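Local coordinates for protein 3-oxoadipate enol-lactonase (Burkholderia xenovorans, PDB 2XUA) that probably hydrolyses the enol-lactone of 3-oxoadipate in the breakdown of catechol, using an alpha/beta-hydrolase fold with a divergent cap domain, at residues 38-43 / 175-180; 61-66 / 179-184; 105-110 / 120-125; 112-117 / 205-210. All blocks are in the same frame, centred on the assembly; numbering follows the deposited sequence.

Interaction 1 (38-43 / 175-180); sequences DLSMWA and RDVFVH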
loop_
_atom_site.group_PDB
_atom_site.type_symbol
_atom_site.label_atom_id
_atom_site.label_comp_id
_atom_site.label_asym_id
_atom_site.label_seq_id
_atom_site.Cartn_x
_atom_site.Cartn_y
_atom_site.Cartn_z
ATOM N N ASP B 38 7.029 -0.206 3.440
ATOM C CA ASP B 38 7.142 -1.242 2.440
ATOM C C ASP B 38 7.313 -0.571 1.094
ATOM O O ASP B 38 7.457 0.643 1.024
ATOM C CB ASP B 38 5.950 -2.194 2.476
ATOM C CG ASP B 38 4.663 -1.607 1.938
ATOM O OD1 ASP B 38 4.638 -0.443 1.560
ATOM O OD2 ASP B 38 3.647 -2.345 1.873
ATOM N N LEU B 39 7.285 -1.357 0.008
ATOM C CA LEU B 39 7.652 -0.788 -1.268
ATOM C C LEU B 39 6.690 0.242 -1.850
ATOM O O LEU B 39 7.041 0.886 -2.848
ATOM C CB LEU B 39 8.039 -1.894 -2.243
ATOM C CG LEU B 39 7.156 -2.807 -3.119
ATOM C CD1 LEU B 39 7.308 -4.240 -2.899
ATOM C CD2 LEU B 39 5.728 -2.397 -3.532
ATOM N N SER B 40 5.497 0.396 -1.243
ATOM C CA SER B 40 4.551 1.453 -1.632
ATOM C C SER B 40 5.092 2.838 -1.357
ATOM O O SER B 40 4.620 3.851 -1.941
ATOM C CB SER B 40 3.172 1.266 -0.932
ATOM O OG SER B 40 3.231 1.516 0.500
HETATM N N MSE B 41 6.084 2.928 -0.458
HETATM C CA MSE B 41 6.611 4.281 -0.121
HETATM C C MSE B 41 7.253 4.977 -1.322
HETATM O O MSE B 41 7.330 6.178 -1.343
HETATM C CB MSE B 41 7.595 4.219 1.044
HETATM C CG MSE B 41 8.879 3.473 0.656
HETATM SE SE MSE B 41 10.290 4.090 1.807
HETATM C CE MSE B 41 10.622 5.865 1.088
ATOM N N TRP B 42 7.663 4.218 -2.363
ATOM C CA TRP B 42 8.310 4.814 -3.516
ATOM C C TRP B 42 7.299 5.088 -4.637
ATOM O O TRP B 42 7.675 5.458 -5.717
ATOM C CB TRP B 42 9.339 3.810 -4.067
ATOM C CG TRP B 42 10.517 3.658 -3.152
ATOM C CD1 TRP B 42 10.875 2.541 -2.468
ATOM C CD2 TRP B 42 11.528 4.653 -2.890
ATOM N NE1 TRP B 42 12.015 2.794 -1.730
ATOM C CE2 TRP B 42 12.452 4.070 -1.978
ATOM C CE3 TRP B 42 11.702 5.979 -3.279
ATOM C CZ2 TRP B 42 13.569 4.762 -1.470
ATOM C CZ3 TRP B 42 12.820 6.683 -2.803
ATOM C CH2 TRP B 42 13.739 6.062 -1.881
ATOM N N ALA B 43 6.017 4.829 -4.406
ATOM C CA ALA B 43 5.067 5.009 -5.477
ATOM C C ALA B 43 5.162 6.408 -6.163
ATOM O O ALA B 43 5.050 6.492 -7.399
ATOM C CB ALA B 43 3.577 4.701 -4.942
ATOM N N ARG B 175 0.941 4.938 7.977
ATOM C CA ARG B 175 0.769 4.396 9.321
ATOM C C ARG B 175 0.289 2.964 9.213
ATOM O O ARG B 175 0.723 2.123 9.997
ATOM C CB ARG B 175 -0.239 5.214 10.108
ATOM C CG ARG B 175 -0.507 4.691 11.561
ATOM C CD ARG B 175 -1.413 5.631 12.420
ATOM N NE ARG B 175 -1.511 5.002 13.737
ATOM C CZ ARG B 175 -0.868 5.402 14.836
ATOM N NH1 ARG B 175 -0.108 6.507 14.812
ATOM N NH2 ARG B 175 -1.003 4.687 15.977
ATOM N N ASP B 176 -0.583 2.666 8.225
ATOM C CA ASP B 176 -1.122 1.283 8.163
ATOM C C ASP B 176 0.005 0.325 7.895
ATOM O O ASP B 176 0.050 -0.772 8.470
ATOM C CB ASP B 176 -2.231 1.125 7.100
ATOM C CG ASP B 176 -3.047 -0.179 7.259
ATOM O OD1 ASP B 176 -3.445 -0.493 8.390
ATOM O OD2 ASP B 176 -3.285 -0.901 6.241
ATOM N N VAL B 177 0.933 0.711 7.038
ATOM C CA VAL B 177 2.061 -0.192 6.717
ATOM C C VAL B 177 2.974 -0.319 7.938
ATOM O O VAL B 177 3.406 -1.437 8.328
ATOM C CB VAL B 177 2.868 0.388 5.538
ATOM C CG1 VAL B 177 4.200 -0.373 5.349
ATOM C CG2 VAL B 177 1.969 0.337 4.249
ATOM N N PHE B 178 3.233 0.823 8.569
ATOM C CA PHE B 178 4.115 0.808 9.762
ATOM C C PHE B 178 3.518 -0.122 10.843
ATOM O O PHE B 178 4.165 -1.067 11.277
ATOM C CB PHE B 178 4.285 2.238 10.265
ATOM C CG PHE B 178 5.223 2.340 11.417
ATOM C CD1 PHE B 178 6.556 2.612 11.199
ATOM C CD2 PHE B 178 4.781 2.087 12.719
ATOM C CE1 PHE B 178 7.448 2.724 12.294
ATOM C CE2 PHE B 178 5.685 2.147 13.820
ATOM C CZ PHE B 178 7.000 2.453 13.585
ATOM N N VAL B 179 2.244 0.060 11.192
ATOM C CA VAL B 179 1.698 -0.676 12.318
ATOM C C VAL B 179 1.497 -2.150 12.043
ATOM O O VAL B 179 1.331 -2.888 12.993
ATOM C CB VAL B 179 0.436 -0.032 12.996
ATOM C CG1 VAL B 179 0.727 1.381 13.373
ATOM C CG2 VAL B 179 -0.798 -0.111 12.071
ATOM N N HIS B 180 1.511 -2.567 10.768
ATOM C CA HIS B 180 1.381 -3.963 10.443
ATOM C C HIS B 180 2.710 -4.606 10.109
ATOM O O HIS B 180 2.754 -5.786 9.738
ATOM C CB HIS B 180 0.331 -4.146 9.347
ATOM C CG HIS B 180 -1.050 -3.997 9.906
ATOM N ND1 HIS B 180 -1.712 -5.049 10.496
ATOM C CD2 HIS B 180 -1.822 -2.901 10.101
ATOM C CE1 HIS B 180 -2.857 -4.610 10.992
ATOM N NE2 HIS B 180 -2.942 -3.311 10.773
#

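Interaction 2 (61-66 / 179-184); sequences RGHGHS and VHTDKE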
loop_
_atom_site.group_PDB
_atom_site.type_symbol
_atom_site.label_atom_id
_atom_site.label_comp_id
_atom_site.label_asym_id
_atom_site.label_seq_id
_atom_site.Cartn_x
_atom_site.Cartn_y
_atom_site.Cartn_z
ATOM N N ARG B 61 13.802 -7.504 4.258
ATOM C CA ARG B 61 13.446 -8.577 5.196
ATOM C C ARG B 61 12.826 -7.976 6.474
ATOM O O ARG B 61 13.181 -6.887 6.911
ATOM C CB ARG B 61 14.692 -9.419 5.581
ATOM C CG ARG B 61 15.834 -8.606 6.104
ATOM C CD ARG B 61 16.838 -9.625 6.820
ATOM N NE ARG B 61 17.465 -10.498 5.811
ATOM C CZ ARG B 61 18.009 -11.696 6.047
ATOM N NH1 ARG B 61 18.023 -12.207 7.279
ATOM N NH2 ARG B 61 18.575 -12.368 5.047
ATOM N N GLY B 62 11.890 -8.695 7.039
ATOM C CA GLY B 62 11.155 -8.259 8.219
ATOM C C GLY B 62 10.024 -7.293 7.926
ATOM O O GLY B 62 9.384 -6.857 8.871
ATOM N N HIS B 63 9.822 -6.924 6.642
ATOM C CA HIS B 63 8.837 -5.873 6.256
ATOM C C HIS B 63 7.835 -6.351 5.220
ATOM O O HIS B 63 8.073 -7.307 4.464
ATOM C CB HIS B 63 9.531 -4.633 5.661
ATOM C CG HIS B 63 10.365 -3.852 6.648
ATOM N ND1 HIS B 63 11.614 -4.268 7.067
ATOM C CD2 HIS B 63 10.119 -2.682 7.295
ATOM C CE1 HIS B 63 12.095 -3.390 7.936
ATOM N NE2 HIS B 63 11.213 -2.412 8.079
ATOM N N GLY B 64 6.690 -5.669 5.197
ATOM C CA GLY B 64 5.819 -5.722 4.058
ATOM C C GLY B 64 5.361 -7.137 3.896
ATOM O O GLY B 64 4.840 -7.742 4.868
ATOM N N HIS B 65 5.560 -7.667 2.690
ATOM C CA HIS B 65 5.124 -9.017 2.407
ATOM C C HIS B 65 6.285 -9.962 2.302
ATOM O O HIS B 65 6.137 -11.085 1.803
ATOM C CB HIS B 65 4.266 -9.011 1.150
ATOM C CG HIS B 65 2.949 -8.368 1.399
ATOM N ND1 HIS B 65 1.879 -9.068 1.911
ATOM C CD2 HIS B 65 2.569 -7.068 1.352
ATOM C CE1 HIS B 65 0.876 -8.236 2.130
ATOM N NE2 HIS B 65 1.268 -7.014 1.795
ATOM N N SER B 66 7.426 -9.519 2.779
ATOM C CA SER B 66 8.602 -10.362 2.730
ATOM C C SER B 66 8.604 -11.204 4.020
ATOM O O SER B 66 7.862 -10.895 4.985
ATOM C CB SER B 66 9.886 -9.541 2.650
ATOM O OG SER B 66 10.050 -8.914 1.357
ATOM N N VAL B 179 2.244 0.060 11.192
ATOM C CA VAL B 179 1.698 -0.676 12.318
ATOM C C VAL B 179 1.497 -2.150 12.043
ATOM O O VAL B 179 1.331 -2.888 12.993
ATOM C CB VAL B 179 0.436 -0.032 12.996
ATOM C CG1 VAL B 179 0.727 1.381 13.373
ATOM C CG2 VAL B 179 -0.798 -0.111 12.071
ATOM N N HIS B 180 1.511 -2.567 10.768
ATOM C CA HIS B 180 1.381 -3.963 10.443
ATOM C C HIS B 180 2.710 -4.606 10.109
ATOM O O HIS B 180 2.754 -5.786 9.738
ATOM C CB HIS B 180 0.331 -4.146 9.347
ATOM C CG HIS B 180 -1.050 -3.997 9.906
ATOM N ND1 HIS B 180 -1.712 -5.049 10.496
ATOM C CD2 HIS B 180 -1.822 -2.901 10.101
ATOM C CE1 HIS B 180 -2.857 -4.610 10.992
ATOM N NE2 HIS B 180 -2.942 -3.311 10.773
ATOM N N THR B 181 3.800 -3.860 10.324
ATOM C CA THR B 181 5.154 -4.449 10.164
ATOM C C THR B 181 5.364 -5.496 11.246
ATOM O O THR B 181 5.042 -5.245 12.418
ATOM C CB THR B 181 6.231 -3.360 10.230
ATOM O OG1 THR B 181 5.995 -2.472 9.120
ATOM C CG2 THR B 181 7.655 -3.923 10.003
ATOM N N ASP B 182 5.922 -6.659 10.878
ATOM C CA ASP B 182 6.200 -7.671 11.878
ATOM C C ASP B 182 7.104 -7.046 12.999
ATOM O O ASP B 182 8.153 -6.471 12.704
ATOM C CB ASP B 182 6.934 -8.815 11.221
ATOM C CG ASP B 182 7.170 -9.980 12.182
ATOM O OD1 ASP B 182 6.395 -10.919 12.117
ATOM O OD2 ASP B 182 8.131 -9.971 12.958
ATOM N N LYS B 183 6.694 -7.140 14.258
ATOM C CA LYS B 183 7.445 -6.441 15.325
ATOM C C LYS B 183 8.852 -6.979 15.550
ATOM O O LYS B 183 9.763 -6.209 15.827
ATOM C CB LYS B 183 6.632 -6.373 16.626
ATOM C CG LYS B 183 6.544 -7.617 17.433
ATOM C CD LYS B 183 5.391 -7.484 18.385
ATOM C CE LYS B 183 4.716 -8.828 18.536
ATOM N NZ LYS B 183 4.150 -8.842 19.900
ATOM N N GLU B 184 9.012 -8.304 15.410
ATOM C CA GLU B 184 10.329 -8.962 15.505
ATOM C C GLU B 184 11.184 -8.561 14.313
ATOM O O GLU B 184 12.365 -8.207 14.479
ATOM C CB GLU B 184 10.203 -10.521 15.588
ATOM C CG GLU B 184 11.546 -11.223 15.594
ATOM C CD GLU B 184 12.525 -10.707 16.649
ATOM O OE1 GLU B 184 13.751 -10.814 16.433
ATOM O OE2 GLU B 184 12.086 -10.174 17.711
HETATM O O HOH W 1 6.409 -7.383 8.296
HETATM O O HOH W 2 6.561 -3.143 6.493
#

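Interaction 3 (105-110 / 120-125); sequences TGVALA and VALCNT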
loop_
_atom_site.group_PDB
_atom_site.type_symbol
_atom_site.label_atom_id
_atom_site.label_comp_id
_atom_site.label_asym_id
_atom_site.label_seq_id
_atom_site.Cartn_x
_atom_site.Cartn_y
_atom_site.Cartn_z
ATOM N N THR B 105 22.243 0.786 3.425
ATOM C CA THR B 105 22.468 -0.367 2.517
ATOM C C THR B 105 23.203 0.051 1.228
ATOM O O THR B 105 24.089 -0.680 0.675
ATOM C CB THR B 105 21.100 -0.979 2.175
ATOM O OG1 THR B 105 20.474 -1.385 3.387
ATOM C CG2 THR B 105 21.226 -2.226 1.270
ATOM N N GLY B 106 22.834 1.219 0.719
ATOM C CA GLY B 106 23.425 1.733 -0.476
ATOM C C GLY B 106 24.887 2.114 -0.251
ATOM O O GLY B 106 25.738 1.915 -1.132
ATOM N N VAL B 107 25.187 2.672 0.929
ATOM C CA VAL B 107 26.605 2.910 1.266
ATOM C C VAL B 107 27.355 1.589 1.284
ATOM O O VAL B 107 28.409 1.516 0.680
ATOM C CB VAL B 107 26.782 3.665 2.636
ATOM C CG1 VAL B 107 28.249 3.682 3.076
ATOM C CG2 VAL B 107 26.168 5.054 2.537
ATOM N N ALA B 108 26.842 0.552 1.951
ATOM C CA ALA B 108 27.500 -0.764 1.951
ATOM C C ALA B 108 27.689 -1.338 0.532
ATOM O O ALA B 108 28.756 -1.931 0.197
ATOM C CB ALA B 108 26.772 -1.730 2.772
ATOM N N LEU B 109 26.646 -1.201 -0.283
ATOM C CA LEU B 109 26.636 -1.751 -1.617
ATOM C C LEU B 109 27.658 -1.007 -2.446
ATOM O O LEU B 109 28.498 -1.655 -3.084
ATOM C CB LEU B 109 25.241 -1.601 -2.214
ATOM C CG LEU B 109 24.272 -2.728 -2.515
ATOM C CD1 LEU B 109 24.653 -4.178 -2.272
ATOM C CD2 LEU B 109 22.826 -2.381 -2.057
ATOM N N ALA B 110 27.642 0.327 -2.423
ATOM C CA ALA B 110 28.594 1.088 -3.205
ATOM C C ALA B 110 30.061 0.901 -2.780
ATOM O O ALA B 110 30.932 1.071 -3.624
ATOM C CB ALA B 110 28.256 2.577 -3.241
ATOM N N VAL B 120 24.716 6.123 -7.115
ATOM C CA VAL B 120 24.012 5.827 -5.881
ATOM C C VAL B 120 23.348 7.117 -5.414
ATOM O O VAL B 120 23.966 8.146 -5.531
ATOM C CB VAL B 120 24.976 5.161 -4.865
ATOM C CG1 VAL B 120 25.794 6.194 -4.104
ATOM C CG2 VAL B 120 24.265 4.211 -3.945
ATOM N N ALA B 121 22.065 7.096 -5.000
ATOM C CA ALA B 121 21.414 8.254 -4.399
ATOM C C ALA B 121 21.163 7.853 -2.925
ATOM O O ALA B 121 20.439 6.887 -2.656
ATOM C CB ALA B 121 20.062 8.598 -5.103
ATOM N N LEU B 122 21.734 8.593 -1.974
ATOM C CA LEU B 122 21.700 8.132 -0.604
ATOM C C LEU B 122 20.840 9.141 0.178
ATOM O O LEU B 122 21.262 10.270 0.454
ATOM C CB LEU B 122 23.123 8.041 -0.044
ATOM C CG LEU B 122 24.076 7.151 -0.862
ATOM C CD1 LEU B 122 25.534 7.516 -0.486
ATOM C CD2 LEU B 122 23.839 5.701 -0.517
ATOM N N CYS B 123 19.625 8.728 0.504
ATOM C CA CYS B 123 18.583 9.702 0.855
ATOM C C CYS B 123 18.167 9.598 2.332
ATOM O O CYS B 123 17.983 8.508 2.863
ATOM C CB CYS B 123 17.375 9.495 -0.043
ATOM S SG CYS B 123 17.816 9.633 -1.829
ATOM N N ASN B 124 18.041 10.757 2.980
ATOM C CA ASN B 124 17.699 10.832 4.392
ATOM C C ASN B 124 18.422 9.801 5.194
ATOM O O ASN B 124 17.836 9.030 5.873
ATOM C CB ASN B 124 16.162 10.699 4.555
ATOM C CG ASN B 124 15.455 11.856 3.977
ATOM O OD1 ASN B 124 15.441 12.964 4.581
ATOM N ND2 ASN B 124 14.931 11.686 2.762
ATOM N N THR B 125 19.747 9.808 5.109
ATOM C CA THR B 125 20.519 8.706 5.634
ATOM C C THR B 125 21.846 9.221 6.248
ATOM O O THR B 125 22.065 10.431 6.325
ATOM C CB THR B 125 20.760 7.622 4.518
ATOM O OG1 THR B 125 21.252 6.451 5.138
ATOM C CG2 THR B 125 21.792 8.085 3.531
#

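Interaction 4 (112-117 / 205-210); sequences RHADRI and IKVPAL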
loop_
_atom_site.group_PDB
_atom_site.type_symbol
_atom_site.label_atom_id
_atom_site.label_comp_id
_atom_site.label_asym_id
_atom_site.label_seq_id
_atom_site.Cartn_x
_atom_site.Cartn_y
_atom_site.Cartn_z
ATOM N N ARG B 112 31.366 -1.943 -0.951
ATOM C CA ARG B 112 31.790 -3.311 -0.975
ATOM C C ARG B 112 31.388 -3.961 -2.320
ATOM O O ARG B 112 31.822 -5.060 -2.584
ATOM C CB ARG B 112 31.162 -4.096 0.184
ATOM C CG ARG B 112 31.351 -3.478 1.600
ATOM C CD ARG B 112 30.439 -4.145 2.580
ATOM N NE ARG B 112 30.611 -3.581 3.911
ATOM C CZ ARG B 112 30.094 -4.052 5.039
ATOM N NH1 ARG B 112 29.340 -5.142 5.073
ATOM N NH2 ARG B 112 30.361 -3.419 6.170
ATOM N N HIS B 113 30.562 -3.290 -3.144
ATOM C CA HIS B 113 30.162 -3.862 -4.476
ATOM C C HIS B 113 30.089 -2.849 -5.603
ATOM O O HIS B 113 29.102 -2.812 -6.372
ATOM C CB HIS B 113 28.863 -4.671 -4.362
ATOM C CG HIS B 113 28.878 -5.728 -3.294
ATOM N ND1 HIS B 113 28.536 -5.474 -1.977
ATOM C CD2 HIS B 113 29.177 -7.051 -3.350
ATOM C CE1 HIS B 113 28.634 -6.590 -1.274
ATOM N NE2 HIS B 113 28.996 -7.566 -2.089
ATOM N N ALA B 114 31.122 -2.017 -5.743
ATOM C CA ALA B 114 31.156 -0.992 -6.774
ATOM C C ALA B 114 30.835 -1.529 -8.188
ATOM O O ALA B 114 30.282 -0.815 -9.032
ATOM C CB ALA B 114 32.472 -0.329 -6.780
ATOM N N ASP B 115 31.213 -2.774 -8.449
ATOM C CA ASP B 115 31.025 -3.338 -9.818
ATOM C C ASP B 115 29.544 -3.696 -10.102
ATOM O O ASP B 115 29.130 -3.726 -11.264
ATOM C CB ASP B 115 31.866 -4.601 -10.015
ATOM C CG ASP B 115 31.565 -5.644 -8.982
ATOM O OD1 ASP B 115 30.954 -5.283 -7.963
ATOM O OD2 ASP B 115 31.925 -6.821 -9.176
ATOM N N ARG B 116 28.808 -4.001 -9.029
ATOM C CA ARG B 116 27.343 -4.141 -9.076
ATOM C C ARG B 116 26.549 -2.808 -9.166
ATOM O O ARG B 116 25.317 -2.833 -9.428
ATOM C CB ARG B 116 26.862 -4.988 -7.897
ATOM C CG ARG B 116 27.436 -6.409 -7.792
ATOM C CD ARG B 116 27.274 -7.210 -9.148
ATOM N NE ARG B 116 25.900 -7.611 -9.504
ATOM C CZ ARG B 116 25.199 -8.598 -8.963
ATOM N NH1 ARG B 116 23.985 -8.884 -9.443
ATOM N NH2 ARG B 116 25.678 -9.354 -7.944
ATOM N N ILE B 117 27.212 -1.661 -8.949
ATOM C CA ILE B 117 26.516 -0.362 -8.766
ATOM C C ILE B 117 26.884 0.671 -9.822
ATOM O O ILE B 117 28.065 0.880 -10.101
ATOM C CB ILE B 117 26.763 0.224 -7.293
ATOM C CG1 ILE B 117 26.204 -0.672 -6.205
ATOM C CG2 ILE B 117 26.205 1.632 -7.152
ATOM C CD1 ILE B 117 24.701 -1.096 -6.307
ATOM N N ILE B 205 34.288 4.678 -1.460
ATOM C CA ILE B 205 33.301 4.568 -2.538
ATOM C C ILE B 205 33.767 5.162 -3.860
ATOM O O ILE B 205 34.130 6.328 -3.937
ATOM C CB ILE B 205 31.964 5.257 -2.118
ATOM C CG1 ILE B 205 31.301 4.450 -0.986
ATOM C CG2 ILE B 205 31.077 5.503 -3.361
ATOM C CD1 ILE B 205 30.107 5.065 -0.328
ATOM N N LYS B 206 33.687 4.359 -4.918
ATOM C CA LYS B 206 34.244 4.752 -6.214
ATOM C C LYS B 206 33.263 5.195 -7.281
ATOM O O LYS B 206 33.696 5.445 -8.391
ATOM C CB LYS B 206 35.113 3.609 -6.760
ATOM C CG LYS B 206 36.179 3.169 -5.790
ATOM C CD LYS B 206 37.592 3.634 -6.226
ATOM C CE LYS B 206 38.726 3.143 -5.254
ATOM N NZ LYS B 206 38.725 3.793 -3.877
ATOM N N VAL B 207 31.961 5.325 -6.972
ATOM C CA VAL B 207 30.925 5.612 -8.021
ATOM C C VAL B 207 30.287 6.977 -7.789
ATOM O O VAL B 207 30.380 7.509 -6.656
ATOM C CB VAL B 207 29.857 4.467 -8.089
ATOM C CG1 VAL B 207 30.534 3.118 -7.975
ATOM C CG2 VAL B 207 28.941 4.573 -6.964
ATOM N N PRO B 208 29.727 7.612 -8.836
ATOM C CA PRO B 208 29.092 8.877 -8.609
ATOM C C PRO B 208 27.980 8.768 -7.542
ATOM O O PRO B 208 27.163 7.845 -7.593
ATOM C CB PRO B 208 28.496 9.193 -9.978
ATOM C CG PRO B 208 29.290 8.391 -10.914
ATOM C CD PRO B 208 29.521 7.173 -10.237
ATOM N N ALA B 209 27.981 9.677 -6.570
ATOM C CA ALA B 209 26.992 9.648 -5.500
ATOM C C ALA B 209 26.247 10.973 -5.398
ATOM O O ALA B 209 26.768 12.056 -5.753
ATOM C CB ALA B 209 27.596 9.215 -4.146
ATOM N N LEU B 210 24.967 10.862 -5.027
ATOM C CA LEU B 210 24.136 12.009 -4.668
ATOM C C LEU B 210 23.691 11.795 -3.213
ATOM O O LEU B 210 23.250 10.711 -2.831
ATOM C CB LEU B 210 22.900 12.087 -5.577
ATOM C CG LEU B 210 21.720 12.916 -5.080
ATOM C CD1 LEU B 210 22.120 14.443 -5.115
ATOM C CD2 LEU B 210 20.448 12.685 -5.919
#

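Interaction 1 (38-43 / 175-180)
An Asx turn at the start of the 3-10 segment 39-42 meets the last turn of helix 168-179 here, and Asp-38 and Val-177 carry nearly all of the contact. The two methyls of Val-177 lie across the carboxylate of Asp-38, the side chains crossing at about a right angle. CG1 of Val-177 approaches the backbone N of Asp-38 to 3.4 Å and CG of Asp-38 to 3.7 Å, while CG2 of Val-177 lies 3.9 Å from OD1 of Asp-38. With chi1 at 73°, CG of Asp-38 sits between its own backbone N and carbonyl carbon, which brings OD1 to the backbone N and OG of Ser-40. There OD1 of Asp-38 takes two bonds from Ser-40: the backbone N gives one of 3.0 Å from above the carboxylate plane, and OG gives a shorter one of 2.6 Å to the syn lone pair. The two bonds on OD1 restrain the carboxylate that lies against the valine; OG of Ser-40 adds a looser touch on CG2 of Val-177 at 4.1 Å. No hydrogen bond crosses between 38-43 and 175-180. Next to Val-177 in the helix, Phe-178 belongs to the laevulinic acid pocket and packs on helix 147-154. Asp-176 forms salt bridges with Arg-17 and Arg-57 of the second subunit, and on the other segment Leu-39 packs against strand 12-19.

Interaction 2 (61-66 / 179-184)
A largely buried, water-bridged contact joins two irregular stretches, the loop 61-66 that follows strand 54-58 and the link between helices 168-179 and 183-195. Its direct part is small and centres on one methyl. CG2 of Thr-181 rests 3.6 Å from O of Gly-62 and 3.9 Å from CD2 of His-63, meeting the imidazole at a slant. The threonine's chi1 of -62° sets this methyl anti to the backbone N, and OG1 turns to another direction, where it bonds to O of Val-177 in the preceding helix. CB of Asp-182 adds a contact of 3.9 Å with O of Gly-62.

Two waters bridge the segments alongside the direct contacts. One donates to O of Gly-62 at 3.1 Å and accepts from N of Asp-182 at 2.7 Å; the other donates to OG1 of Thr-181 and accepts from N of Gly-64, both at 2.8 Å. Gly-64 lies within a type II' beta turn running from His-63 to Ser-66, closed by a bond from N of Ser-66 to O of His-63. On the opposite segment Asp-182 is the N-cap of helix 183-195, its OD2 accepting from N of Gly-185.

The His-63 ring is held at both nitrogens. ND1 of His-63 donates to O of Arg-61 at 3.1 Å, a bond close to the ring plane although above the carbonyl plane, and NE2 is hydrogen-bonded to the backbone N of Gly-36.

Interaction 3 (105-110 / 120-125)
Leu-122 packs against the backbone of helix 101-112 at Gly-106. Its CD2 comes within 3.7 Å of C of Gly-106 and 3.6 Å of N of Val-107, so the isobutyl group lies against the peptide link itself, a place that the missing side chain of Gly-106 leaves accessible. Both methyls of Leu-122 also meet CG2 of Val-107, CD1 and CD2 each at 3.9 Å, so that this one valine methyl faces the fork of the leucine. A chi1 of -56° keeps CG of Leu-122 anti to its carbonyl carbon, and from there the branch reaches the helix. Two residues earlier on the same side of the strand, CG2 of Val-120 lies 3.9 Å from O of Gly-106 and, more loosely, 4.4 Å from CB of Ala-110.

Behind this first shell, Leu-228 of helix 222-231 touches both Val-107 and Leu-122. The axes of helix segment 105-110 and strand 120-123 pass 8.7 Å apart at 151°, nearly antiparallel, as befits the return limb of a beta-alpha-beta crossover from strand 94-99 through helix 101-112 to strand 117-123. In the sheet the strand bonds to strands 94-99 and 209-214, while helix 75-88 covers Thr-105, Ala-108 and Leu-109 on another flank of the helix.

Interaction 4 (112-117 / 205-210)
Val-207 fits its two methyls against the turn that leads from helix 101-112 into strand 117-123. Its inner side is the buried one: CG2 of Val-207 meets CG2 of the buried Ile-117 at 4.0 Å, methyl against methyl, and CG1 of Val-207 lies 4.0 Å from O of Ile-117. In Ile-117 the torsion chi1 of -63° sets CG2 anti to the backbone N, which brings this methyl to the valine while the longer CG1 arm leads away.

Toward the surface the distances are alike but the burial is less. CB and O of Ala-114 each stand 4.1 Å from CG1 of Val-207, both residues are partly exposed, and beyond them Lys-206 and Asp-115 are exposed to solvent. No hydrogen bond links 112-117 to 205-210, so the contact is van der Waals packing, of methyls on one another and on two carbonyl oxygens. The turn is steadied from within by a bond of 3.2 Å from N of Ile-117 to O of Ala-114. Arg-116 ties it to its surroundings through a salt bridge with Asp-87.

Just past the contact, the backbones of Pro-208 and Leu-210 bond to Val-120. Val-207 thus packs just before strand 209-214 joins its parallel neighbour 117-123 in the alpha/beta-hydrolase sheet.

How the interactions relate
Interactions 1 and 2 form one pair and interactions 3 and 4 another, with the centres of 1 and 4 about 28 Å apart on opposite sides of the chain's centre. The first pair shares Val-179 and His-180, touches where CB of Asp-38 meets CA of Gly-64 at 3.9 Å, and borders the second subunit. It also flanks the pocket: from bound laevulinic acid the side chain of His-63 is about 7 Å away and that of Val-177 about 10 Å. The second pair is joined through the sheet, N of Leu-122 lying 2.7 Å from O of Leu-210, a probable hydrogen bond. Helix 101-112 of interaction 3 follows a probable nucleophile elbow at Ser-100.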